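Long-range contacts in G protein alpha subunit (Entamoeba histolytica, PDB 4FID), which probably works as a heterotrimeric G protein alpha subunit, binding guanine nucleotides, hydrolysing GTP and relaying signals from membrane receptors: residues T40-I45 against E132-T137; P116-Y121 against H143-T148; A195-K200 against D239-K244. All blocks are in the same frame, centred on the assembly; numbering follows the deposited sequence.

Helix 42-62 begins in contact 1 and packs on contact 2, while helix 138-143 is entered from one and left into the other. They touch where S44 and I45 meet N144. Contact 3 belongs to the Ras-like domain and meets contact 2 where L240 packs on D117; contacts 2 and 3 both touch GDP. All three are partly buried, contact 1 lying about 20 Å from the chain's centre, centre to centre, and contact 2, about 9 Å away, innermost. Contact 1 is mostly apolar with one weak hydrogen bond from K42 to a loop carbonyl. Contact 2 joins a ring stack to an arginine on the ribose, while contact 3 pairs aromatic packing with a doubly bound lysine.

Contact 1 of 3, residues T40-I45 against E132-T137; sequences THKSSI and EDYVPT
H41 meets P136 through its backbone, the carbonyl carbon C of H41 lying 4.2 Å from CG of P136, while its imidazole touches L141 of helix 138-143. K42 then makes the broadest contact of the segment. Its N sits 3.9 Å from P136 CG, and its side chain leaves with CG anti to the backbone N (chi1 -178°) and stays extended to the end. That straight course carries the aliphatic chain alongside Y134, with CD 3.6 Å from the Y134 carbonyl O, and brings NZ to the carbonyl O of E132 for a weak hydrogen bond of 3.3 Å. CG of K42 approaches the Y134 ring at a slant. One turn on, I45 is buried and points at the loop. Its CD1 lies 3.9 Å from P136 CB and 3.7 Å from Y134 OH, whose other near neighbour is CG2 of the same isoleucine. The tyrosine side chain crosses the isoleucine at about a right angle, and CD1 and CG2 both touch the phenol oxygen, which is hydrogen-bonded to D140. P136 N lies above one face of the Y134 ring, toward its rim; both side chains touch I45. The loop has further bonds: R38 binds the carbonyl O of P136, and T137 is the N-cap of helix 138-143, its OG1 accepting from the backbone N of D140. This is loop-on-helix packing in the all-helical domain of a G-alpha subunit, where the start of the long helix 42-62 is covered by the loop leading into helix 138-143.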
loop_
_atom_site.group_PDB
_atom_site.type_symbol
_atom_site.label_atom_id
_atom_site.label_comp_id
_atom_site.label_asym_id
_atom_site.label_seq_id
_atom_site.Cartn_x
_atom_site.Cartn_y
_atom_site.Cartn_z
ATOM N N THR A 40 -6.724 19.039 3.952
ATOM C CA THR A 40 -7.914 18.191 4.112
ATOM C C THR A 40 -7.640 16.861 4.856
ATOM O O THR A 40 -8.563 16.237 5.378
ATOM C CB THR A 40 -8.558 17.846 2.753
ATOM O OG1 THR A 40 -7.835 16.768 2.138
ATOM C CG2 THR A 40 -8.559 19.057 1.837
ATOM N N HIS A 41 -6.385 16.428 4.910
ATOM C CA HIS A 41 -6.075 15.162 5.575
ATOM C C HIS A 41 -5.757 15.263 7.076
ATOM O O HIS A 41 -5.479 14.263 7.720
ATOM C CB HIS A 41 -4.987 14.416 4.809
ATOM C CG HIS A 41 -5.320 14.234 3.363
ATOM N ND1 HIS A 41 -5.978 13.120 2.884
ATOM C CD2 HIS A 41 -5.133 15.047 2.294
ATOM C CE1 HIS A 41 -6.157 13.244 1.581
ATOM N NE2 HIS A 41 -5.651 14.405 1.197
ATOM N N LYS A 42 -5.831 16.468 7.625
ATOM C CA LYS A 42 -5.428 16.712 9.003
ATOM C C LYS A 42 -6.214 15.869 10.001
ATOM O O LYS A 42 -5.642 15.347 10.960
ATOM C CB LYS A 42 -5.528 18.215 9.357
ATOM C CG LYS A 42 -5.078 18.577 10.771
ATOM C CD LYS A 42 -5.238 20.079 11.080
ATOM C CE LYS A 42 -4.908 20.400 12.562
ATOM N NZ LYS A 42 -4.845 21.866 12.891
ATOM N N SER A 43 -7.518 15.731 9.799
ATOM C CA SER A 43 -8.342 15.074 10.818
ATOM C C SER A 43 -8.136 13.583 10.867
ATOM O O SER A 43 -8.079 12.999 11.945
ATOM C CB SER A 43 -9.822 15.399 10.661
ATOM O OG SER A 43 -10.111 16.607 11.343
ATOM N N SER A 44 -8.006 12.962 9.705
ATOM C CA SER A 44 -7.863 11.523 9.693
ATOM C C SER A 44 -6.474 11.158 10.191
ATOM O O SER A 44 -6.308 10.163 10.899
ATOM C CB SER A 44 -8.144 10.929 8.313
ATOM O OG SER A 44 -7.016 11.043 7.488
ATOM N N ILE A 45 -5.478 11.967 9.855
ATOM C CA ILE A 45 -4.137 11.718 10.375
ATOM C C ILE A 45 -4.110 11.881 11.892
ATOM O O ILE A 45 -3.595 11.017 12.615
ATOM C CB ILE A 45 -3.094 12.630 9.740
ATOM C CG1 ILE A 45 -2.936 12.274 8.259
ATOM C CG2 ILE A 45 -1.767 12.510 10.497
ATOM C CD1 ILE A 45 -2.113 13.288 7.489
ATOM N N GLU A 132 -0.482 22.878 16.997
ATOM C CA GLU A 132 -1.756 23.539 16.756
ATOM C C GLU A 132 -1.915 23.990 15.302
ATOM O O GLU A 132 -3.011 23.937 14.751
ATOM C CB GLU A 132 -1.986 24.697 17.745
ATOM C CG GLU A 132 -1.001 25.850 17.639
ATOM C CD GLU A 132 -1.518 27.121 18.307
ATOM O OE1 GLU A 132 -2.716 27.147 18.677
ATOM O OE2 GLU A 132 -0.729 28.087 18.461
ATOM N N ASP A 133 -0.822 24.405 14.672
ATOM C CA ASP A 133 -0.893 24.926 13.310
ATOM C C ASP A 133 -0.502 23.894 12.257
ATOM O O ASP A 133 -0.355 24.227 11.078
ATOM C CB ASP A 133 0.006 26.151 13.164
ATOM C CG ASP A 133 1.478 25.816 13.349
ATOM O OD1 ASP A 133 1.832 25.266 14.416
ATOM O OD2 ASP A 133 2.280 26.108 12.431
ATOM N N TYR A 134 -0.335 22.649 12.696
ATOM C CA TYR A 134 0.145 21.554 11.852
ATOM C C TYR A 134 -0.628 21.405 10.547
ATOM O O TYR A 134 -1.843 21.264 10.549
ATOM C CB TYR A 134 0.127 20.225 12.642
ATOM C CG TYR A 134 0.104 18.973 11.788
ATOM C CD1 TYR A 134 1.200 18.628 11.007
ATOM C CD2 TYR A 134 -1.020 18.133 11.760
ATOM C CE1 TYR A 134 1.187 17.499 10.210
ATOM C CE2 TYR A 134 -1.044 16.976 10.963
ATOM C CZ TYR A 134 0.071 16.675 10.191
ATOM O OH TYR A 134 0.114 15.565 9.402
ATOM N N VAL A 135 0.093 21.447 9.433
ATOM C CA VAL A 135 -0.470 21.107 8.131
ATOM C C VAL A 135 0.321 19.909 7.589
ATOM O O VAL A 135 1.557 19.925 7.586
ATOM C CB VAL A 135 -0.500 22.337 7.145
ATOM C CG1 VAL A 135 0.809 23.094 7.155
ATOM C CG2 VAL A 135 -0.846 21.922 5.734
ATOM N N PRO A 136 -0.391 18.841 7.180
ATOM C CA PRO A 136 0.256 17.622 6.682
ATOM C C PRO A 136 1.193 17.900 5.520
ATOM O O PRO A 136 0.910 18.753 4.686
ATOM C CB PRO A 136 -0.928 16.762 6.219
ATOM C CG PRO A 136 -2.043 17.176 7.092
ATOM C CD PRO A 136 -1.850 18.675 7.272
ATOM N N THR A 137 2.302 17.174 5.478
ATOM C CA THR A 137 3.236 17.247 4.367
ATOM C C THR A 137 2.924 16.138 3.349
ATOM O O THR A 137 2.155 15.219 3.631
ATOM C CB THR A 137 4.656 17.021 4.874
ATOM O OG1 THR A 137 4.814 15.637 5.245
ATOM C CG2 THR A 137 4.943 17.891 6.057
#

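Contact 2 of 3, residues P116-Y121 against H143-T148; sequences PDCAKY and HNRTKT. With GDP (guanosine-5'-diphosphate), chain C.
Y121 and H143 form an offset stack, their ring centroids 4.0 Å apart and their planes only 6° from parallel. CD1 of Y121 sits over the middle of the imidazole, and H143 CB lies over the tyrosine face as a CH-pi contact, 3.8 Å from its centroid. A trans chi1 brings the tyrosine ring to this place. Both rings are held at their polar atoms, Y121 OH by D140 and H143 ND1 by the carbonyl O of E139. R145 takes a different path: its chain bends at chi2 and chi3, passing SG of C118 and curling over the turn P116-A119. The guanidinium then lies flat against the backbone, with D117 N 3.4 Å above its centre, and its edge faces the ribose of GDP. NE of R145 donates to O3' of GDP at 3.2 Å, with an N-H...O angle of 148°. NH2 makes a long salt bridge of 3.5 Å to OD1 of D117, the carboxylate and guanidinium planes 31° apart. OD1 is shared by R145 and K237 of the guanine-binding loop, its main partner, which would probably favour the charged form of the aspartate. D117, bonded to K237, and R145, on the ribose, are consistent with a link between the helical and Ras-like domains across the nucleotide cleft, with R145 at the start of what in G-alpha proteins is switch I.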
loop_
_atom_site.group_PDB
_atom_site.type_symbol
_atom_site.label_atom_id
_atom_site.label_comp_id
_atom_site.label_asym_id
_atom_site.label_seq_id
_atom_site.Cartn_x
_atom_site.Cartn_y
_atom_site.Cartn_z
ATOM N N PRO A 116 -2.897 -0.788 11.386
ATOM C CA PRO A 116 -2.556 -0.077 10.143
ATOM C C PRO A 116 -1.035 0.089 9.972
ATOM O O PRO A 116 -0.328 0.323 10.946
ATOM C CB PRO A 116 -3.240 1.286 10.325
ATOM C CG PRO A 116 -4.364 1.023 11.298
ATOM C CD PRO A 116 -3.844 -0.034 12.229
ATOM N N ASP A 117 -0.545 -0.054 8.749
ATOM C CA ASP A 117 0.890 0.063 8.450
ATOM C C ASP A 117 1.508 1.385 8.918
ATOM O O ASP A 117 2.715 1.463 9.160
ATOM C CB ASP A 117 1.140 -0.074 6.937
ATOM C CG ASP A 117 0.775 -1.464 6.386
ATOM O OD1 ASP A 117 0.930 -1.681 5.160
ATOM O OD2 ASP A 117 0.338 -2.338 7.170
ATOM N N CYS A 118 0.686 2.425 9.024
ATOM C CA CYS A 118 1.198 3.762 9.258
ATOM C C CYS A 118 1.470 4.058 10.741
ATOM O O CYS A 118 1.891 5.174 11.086
ATOM C CB CYS A 118 0.220 4.790 8.701
ATOM S SG CYS A 118 -1.386 4.738 9.518
ATOM N N ALA A 119 1.241 3.065 11.602
ATOM C CA ALA A 119 1.264 3.282 13.047
ATOM C C ALA A 119 2.577 3.878 13.556
ATOM O O ALA A 119 2.589 4.980 14.123
ATOM C CB ALA A 119 0.928 2.005 13.797
ATOM N N LYS A 120 3.670 3.149 13.358
ATOM C CA LYS A 120 4.998 3.602 13.766
ATOM C C LYS A 120 5.335 4.981 13.206
ATOM O O LYS A 120 5.849 5.842 13.929
ATOM C CB LYS A 120 6.062 2.595 13.343
ATOM C CG LYS A 120 7.499 3.085 13.540
ATOM C CD LYS A 120 8.469 1.914 13.456
ATOM C CE LYS A 120 9.925 2.366 13.469
ATOM N NZ LYS A 120 10.871 1.210 13.391
ATOM N N TYR A 121 5.033 5.210 11.930
ATOM C CA TYR A 121 5.297 6.526 11.347
ATOM C C TYR A 121 4.553 7.600 12.121
ATOM O O TYR A 121 5.131 8.613 12.479
ATOM C CB TYR A 121 4.941 6.577 9.859
ATOM C CG TYR A 121 5.118 7.936 9.200
ATOM C CD1 TYR A 121 6.289 8.253 8.514
ATOM C CD2 TYR A 121 4.099 8.893 9.234
ATOM C CE1 TYR A 121 6.449 9.491 7.895
ATOM C CE2 TYR A 121 4.247 10.136 8.623
ATOM C CZ TYR A 121 5.427 10.427 7.949
ATOM O OH TYR A 121 5.591 11.652 7.318
ATOM N N HIS A 143 2.176 8.138 3.772
ATOM C CA HIS A 143 2.140 7.121 4.823
ATOM C C HIS A 143 0.782 6.929 5.464
ATOM O O HIS A 143 0.544 5.927 6.140
ATOM C CB HIS A 143 3.153 7.435 5.919
ATOM C CG HIS A 143 4.560 7.177 5.517
ATOM N ND1 HIS A 143 5.342 8.125 4.888
ATOM C CD2 HIS A 143 5.336 6.078 5.658
ATOM C CE1 HIS A 143 6.541 7.617 4.654
ATOM N NE2 HIS A 143 6.563 6.380 5.115
ATOM N N ASN A 144 -0.110 7.882 5.281
ATOM C CA ASN A 144 -1.385 7.763 5.960
ATOM C C ASN A 144 -2.363 6.871 5.231
ATOM O O ASN A 144 -2.394 6.817 4.006
ATOM C CB ASN A 144 -2.016 9.112 6.229
ATOM C CG ASN A 144 -3.126 9.016 7.242
ATOM O OD1 ASN A 144 -2.909 8.495 8.336
ATOM N ND2 ASN A 144 -4.332 9.502 6.888
ATOM N N ARG A 145 -3.175 6.171 6.007
ATOM C CA ARG A 145 -4.199 5.314 5.447
ATOM C C ARG A 145 -5.428 6.124 5.023
ATOM O O ARG A 145 -6.012 6.847 5.834
ATOM C CB ARG A 145 -4.563 4.236 6.470
ATOM C CG ARG A 145 -3.328 3.617 7.124
ATOM C CD ARG A 145 -3.511 2.134 7.413
ATOM N NE ARG A 145 -2.852 1.258 6.443
ATOM C CZ ARG A 145 -3.055 -0.057 6.374
ATOM N NH1 ARG A 145 -3.901 -0.641 7.214
ATOM N NH2 ARG A 145 -2.424 -0.789 5.461
ATOM N N THR A 146 -5.795 6.030 3.747
ATOM C CA THR A 146 -7.082 6.563 3.288
ATOM C C THR A 146 -7.831 5.538 2.447
ATOM O O THR A 146 -7.217 4.685 1.804
ATOM C CB THR A 146 -6.950 7.871 2.463
ATOM O OG1 THR A 146 -5.979 7.691 1.426
ATOM C CG2 THR A 146 -6.549 9.035 3.348
ATOM N N LYS A 147 -9.158 5.631 2.464
ATOM C CA LYS A 147 -10.005 4.793 1.624
ATOM C C LYS A 147 -10.345 5.511 0.327
ATOM O O LYS A 147 -11.172 6.420 0.325
ATOM C CB LYS A 147 -11.309 4.467 2.348
ATOM C CG LYS A 147 -11.146 3.693 3.633
ATOM C CD LYS A 147 -12.487 3.549 4.331
ATOM C CE LYS A 147 -12.345 2.877 5.685
ATOM N NZ LYS A 147 -13.617 2.934 6.456
ATOM N N THR A 148 -9.720 5.117 -0.778
ATOM C CA THR A 148 -10.075 5.722 -2.058
ATOM C C THR A 148 -11.240 4.975 -2.708
ATOM O O THR A 148 -11.035 4.030 -3.473
ATOM C CB THR A 148 -8.861 5.862 -3.041
ATOM O OG1 THR A 148 -8.560 4.605 -3.662
ATOM C CG2 THR A 148 -7.626 6.402 -2.318
HETATM P PB GDP C . -5.557 1.039 -1.721
HETATM O O1B GDP C . -6.239 2.383 -1.678
HETATM O O2B GDP C . -6.557 -0.034 -1.358
HETATM O O3B GDP C . -5.065 0.826 -3.131
HETATM O O3A GDP C . -4.310 0.940 -0.679
HETATM P PA GDP C . -3.612 2.217 0.054
HETATM O O1A GDP C . -2.700 2.971 -0.891
HETATM O O2A GDP C . -4.650 3.155 0.644
HETATM O "O5'" GDP C . -2.768 1.549 1.264
HETATM C "C5'" GDP C . -3.022 1.940 2.617
HETATM C "C4'" GDP C . -1.764 1.888 3.497
HETATM O "O4'" GDP C . -0.744 1.040 2.952
HETATM C "C3'" GDP C . -1.139 3.267 3.712
HETATM O "O3'" GDP C . -1.041 3.539 5.125
HETATM C "C2'" GDP C . 0.233 3.182 3.056
HETATM O "O2'" GDP C . 1.201 3.992 3.747
HETATM C "C1'" GDP C . 0.528 1.680 3.094
HETATM N N9 GDP C . 1.502 1.246 2.049
HETATM C C8 GDP C . 1.318 1.172 0.712
HETATM N N7 GDP C . 2.440 0.724 0.084
HETATM C C5 GDP C . 3.371 0.499 1.029
HETATM C C6 GDP C . 4.780 0.028 1.074
HETATM O O6 GDP C . 5.390 -0.285 0.035
HETATM N N1 GDP C . 5.392 -0.050 2.260
HETATM C C2 GDP C . 4.763 0.269 3.410
HETATM N N2 GDP C . 5.442 0.151 4.573
HETATM N N3 GDP C . 3.478 0.704 3.454
HETATM C C4 GDP C . 2.747 0.838 2.319
#

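Contact 3 of 3, residues A195-K200 against D239-K244; sequences AEYDMK and DLFEEK. With GDP (guanosine-5'-diphosphate), chain C.
This is a loop-on-helix contact inside the Ras-like domain, where the turn following strand 187-193 lies against helix 238-247 beside the guanine pocket. K244 carries its polar half. Its chain leaves trans and runs straight to the turn, where NZ binds two oxygens at roughly a right angle to each other. The bond to A195 O is 2.6 Å long and runs nearly along the C=O axis, at 169°. The bond to OD2 of D198, 2.8 Å long and part of a salt bridge, meets the syn side of the carboxylate 30° out of its plane. On the way, K244 CG passes 3.5 Å from the hydroxyl of Y197, which is hydrogen-bonded to the carbonyl O of V248. The apolar half is made by Y197 and F241, their planes nearly perpendicular at 89°: CD2 of Y197 comes to the edge of the phenylalanine ring, 3.5 Å from CE1. Helix 263-275 covers both rings, through I270. A195 CB completes the packing against L240 CB at 4.0 Å. The residue before L240, D239 of the NKxD motif, receives GDP N1 at its OD1 and N2 at its OD2, while L240 packs near N2. K244 joins the turn to the helix through one directional bond to a carbonyl and one ion pair, which would favour a protonated lysine, on the same helix whose first turn reads the guanine base.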
loop_
_atom_site.group_PDB
_atom_site.type_symbol
_atom_site.label_atom_id
_atom_site.label_comp_id
_atom_site.label_asym_id
_atom_site.label_seq_id
_atom_site.Cartn_x
_atom_site.Cartn_y
_atom_site.Cartn_z
ATOM N N ALA A 195 2.800 -8.702 1.840
ATOM C CA ALA A 195 2.714 -9.007 3.261
ATOM C C ALA A 195 1.370 -9.626 3.684
ATOM O O ALA A 195 1.165 -9.912 4.860
ATOM C CB ALA A 195 3.054 -7.783 4.101
ATOM N N GLU A 196 0.475 -9.850 2.723
ATOM C CA GLU A 196 -0.847 -10.392 3.014
ATOM C C GLU A 196 -0.905 -11.909 2.868
ATOM O O GLU A 196 -1.986 -12.492 2.965
ATOM C CB GLU A 196 -1.917 -9.747 2.115
ATOM C CG GLU A 196 -1.875 -10.244 0.657
ATOM C CD GLU A 196 -2.979 -9.663 -0.256
ATOM O OE1 GLU A 196 -3.613 -8.632 0.089
ATOM O OE2 GLU A 196 -3.194 -10.247 -1.341
ATOM N N TYR A 197 0.237 -12.551 2.634
ATOM C CA TYR A 197 0.247 -14.006 2.421
ATOM C C TYR A 197 -0.376 -14.824 3.565
ATOM O O TYR A 197 -0.787 -15.952 3.357
ATOM C CB TYR A 197 1.661 -14.521 2.131
ATOM C CG TYR A 197 2.603 -14.360 3.292
ATOM C CD1 TYR A 197 2.705 -15.340 4.272
ATOM C CD2 TYR A 197 3.383 -13.215 3.419
ATOM C CE1 TYR A 197 3.565 -15.189 5.346
ATOM C CE2 TYR A 197 4.247 -13.055 4.485
ATOM C CZ TYR A 197 4.333 -14.048 5.437
ATOM O OH TYR A 197 5.194 -13.882 6.483
ATOM N N ASP A 198 -0.461 -14.261 4.766
ATOM C CA ASP A 198 -0.987 -15.012 5.905
ATOM C C ASP A 198 -2.338 -14.534 6.418
ATOM O O ASP A 198 -2.736 -14.924 7.507
ATOM C CB ASP A 198 -0.011 -14.947 7.077
ATOM C CG ASP A 198 0.022 -13.579 7.718
ATOM O OD1 ASP A 198 0.256 -13.498 8.941
ATOM O OD2 ASP A 198 -0.199 -12.586 6.990
HETATM N N MSE A 199 -3.043 -13.698 5.661
HETATM C CA MSE A 199 -4.283 -13.123 6.161
HETATM C C MSE A 199 -5.560 -13.776 5.620
HETATM O O MSE A 199 -5.701 -13.983 4.418
HETATM C CB MSE A 199 -4.289 -11.626 5.897
HETATM C CG MSE A 199 -3.067 -10.927 6.480
HETATM SE SE MSE A 199 -3.024 -8.991 6.212
HETATM C CE MSE A 199 -4.759 -8.544 6.986
ATOM N N LYS A 200 -6.489 -14.091 6.523
ATOM C CA LYS A 200 -7.728 -14.784 6.159
ATOM C C LYS A 200 -8.859 -13.803 5.878
ATOM O O LYS A 200 -8.640 -12.593 5.865
ATOM C CB LYS A 200 -8.130 -15.804 7.226
ATOM C CG LYS A 200 -7.117 -16.940 7.395
ATOM C CD LYS A 200 -6.930 -17.776 6.111
ATOM C CE LYS A 200 -5.611 -18.582 6.152
ATOM N NZ LYS A 200 -5.485 -19.708 5.161
ATOM N N ASP A 239 9.364 -4.278 1.689
ATOM C CA ASP A 239 9.948 -3.988 3.007
ATOM C C ASP A 239 9.224 -4.731 4.139
ATOM O O ASP A 239 9.865 -5.436 4.943
ATOM C CB ASP A 239 10.005 -2.462 3.289
ATOM C CG ASP A 239 8.653 -1.734 3.030
ATOM O OD1 ASP A 239 7.886 -2.128 2.111
ATOM O OD2 ASP A 239 8.375 -0.739 3.749
ATOM N N LEU A 240 7.893 -4.585 4.172
ATOM C CA LEU A 240 7.051 -5.208 5.188
ATOM C C LEU A 240 7.152 -6.709 5.100
ATOM O O LEU A 240 7.167 -7.404 6.115
ATOM C CB LEU A 240 5.595 -4.775 5.030
ATOM C CG LEU A 240 5.365 -3.289 5.337
ATOM C CD1 LEU A 240 3.884 -2.896 5.220
ATOM C CD2 LEU A 240 5.924 -2.953 6.733
ATOM N N PHE A 241 7.236 -7.207 3.875
ATOM C CA PHE A 241 7.324 -8.637 3.646
ATOM C C PHE A 241 8.634 -9.259 4.186
ATOM O O PHE A 241 8.596 -10.292 4.837
ATOM C CB PHE A 241 7.124 -8.910 2.155
ATOM C CG PHE A 241 7.252 -10.351 1.771
ATOM C CD1 PHE A 241 6.283 -11.268 2.149
ATOM C CD2 PHE A 241 8.337 -10.783 1.004
ATOM C CE1 PHE A 241 6.397 -12.621 1.776
ATOM C CE2 PHE A 241 8.470 -12.124 0.633
ATOM C CZ PHE A 241 7.494 -13.047 1.021
ATOM N N GLU A 242 9.776 -8.622 3.917
ATOM C CA GLU A 242 11.084 -9.071 4.424
ATOM C C GLU A 242 10.988 -9.332 5.918
ATOM O O GLU A 242 11.318 -10.409 6.405
ATOM C CB GLU A 242 12.142 -7.971 4.221
ATOM C CG GLU A 242 13.276 -8.282 3.244
ATOM C CD GLU A 242 14.682 -7.959 3.806
ATOM O OE1 GLU A 242 14.932 -6.805 4.240
ATOM O OE2 GLU A 242 15.542 -8.875 3.805
ATOM N N GLU A 243 10.540 -8.306 6.633
ATOM C CA GLU A 243 10.485 -8.294 8.082
ATOM C C GLU A 243 9.478 -9.323 8.587
ATOM O O GLU A 243 9.766 -10.108 9.504
ATOM C CB GLU A 243 10.117 -6.883 8.563
ATOM C CG GLU A 243 9.886 -6.757 10.063
ATOM C CD GLU A 243 11.123 -7.108 10.892
ATOM O OE1 GLU A 243 12.169 -6.425 10.744
ATOM O OE2 GLU A 243 11.048 -8.064 11.698
ATOM N N LYS A 244 8.296 -9.329 7.973
ATOM C CA LYS A 244 7.215 -10.200 8.413
ATOM C C LYS A 244 7.613 -11.666 8.337
ATOM O O LYS A 244 7.194 -12.472 9.161
ATOM C CB LYS A 244 5.979 -9.956 7.582
ATOM C CG LYS A 244 4.796 -10.773 8.002
ATOM C CD LYS A 244 3.544 -10.118 7.493
ATOM C CE LYS A 244 2.304 -10.738 8.101
ATOM N NZ LYS A 244 1.113 -10.180 7.429
HETATM P PB GDP C . -5.557 1.039 -1.721
HETATM O O1B GDP C . -6.239 2.383 -1.678
HETATM O O2B GDP C . -6.557 -0.034 -1.358
HETATM O O3B GDP C . -5.065 0.826 -3.131
HETATM O O3A GDP C . -4.310 0.940 -0.679
HETATM P PA GDP C . -3.612 2.217 0.054
HETATM O O1A GDP C . -2.700 2.971 -0.891
HETATM O O2A GDP C . -4.650 3.155 0.644
HETATM O "O5'" GDP C . -2.768 1.549 1.264
HETATM C "C5'" GDP C . -3.022 1.940 2.617
HETATM C "C4'" GDP C . -1.764 1.888 3.497
HETATM O "O4'" GDP C . -0.744 1.040 2.952
HETATM C "C3'" GDP C . -1.139 3.267 3.712
HETATM O "O3'" GDP C . -1.041 3.539 5.125
HETATM C "C2'" GDP C . 0.233 3.182 3.056
HETATM O "O2'" GDP C . 1.201 3.992 3.747
HETATM C "C1'" GDP C . 0.528 1.680 3.094
HETATM N N9 GDP C . 1.502 1.246 2.049
HETATM C C8 GDP C . 1.318 1.172 0.712
HETATM N N7 GDP C . 2.440 0.724 0.084
HETATM C C5 GDP C . 3.371 0.499 1.029
HETATM C C6 GDP C . 4.780 0.028 1.074
HETATM O O6 GDP C . 5.390 -0.285 0.035
HETATM N N1 GDP C . 5.392 -0.050 2.260
HETATM C C2 GDP C . 4.763 0.269 3.410
HETATM N N2 GDP C . 5.442 0.151 4.573
HETATM N N3 GDP C . 3.478 0.704 3.454
HETATM C C4 GDP C . 2.747 0.838 2.319
#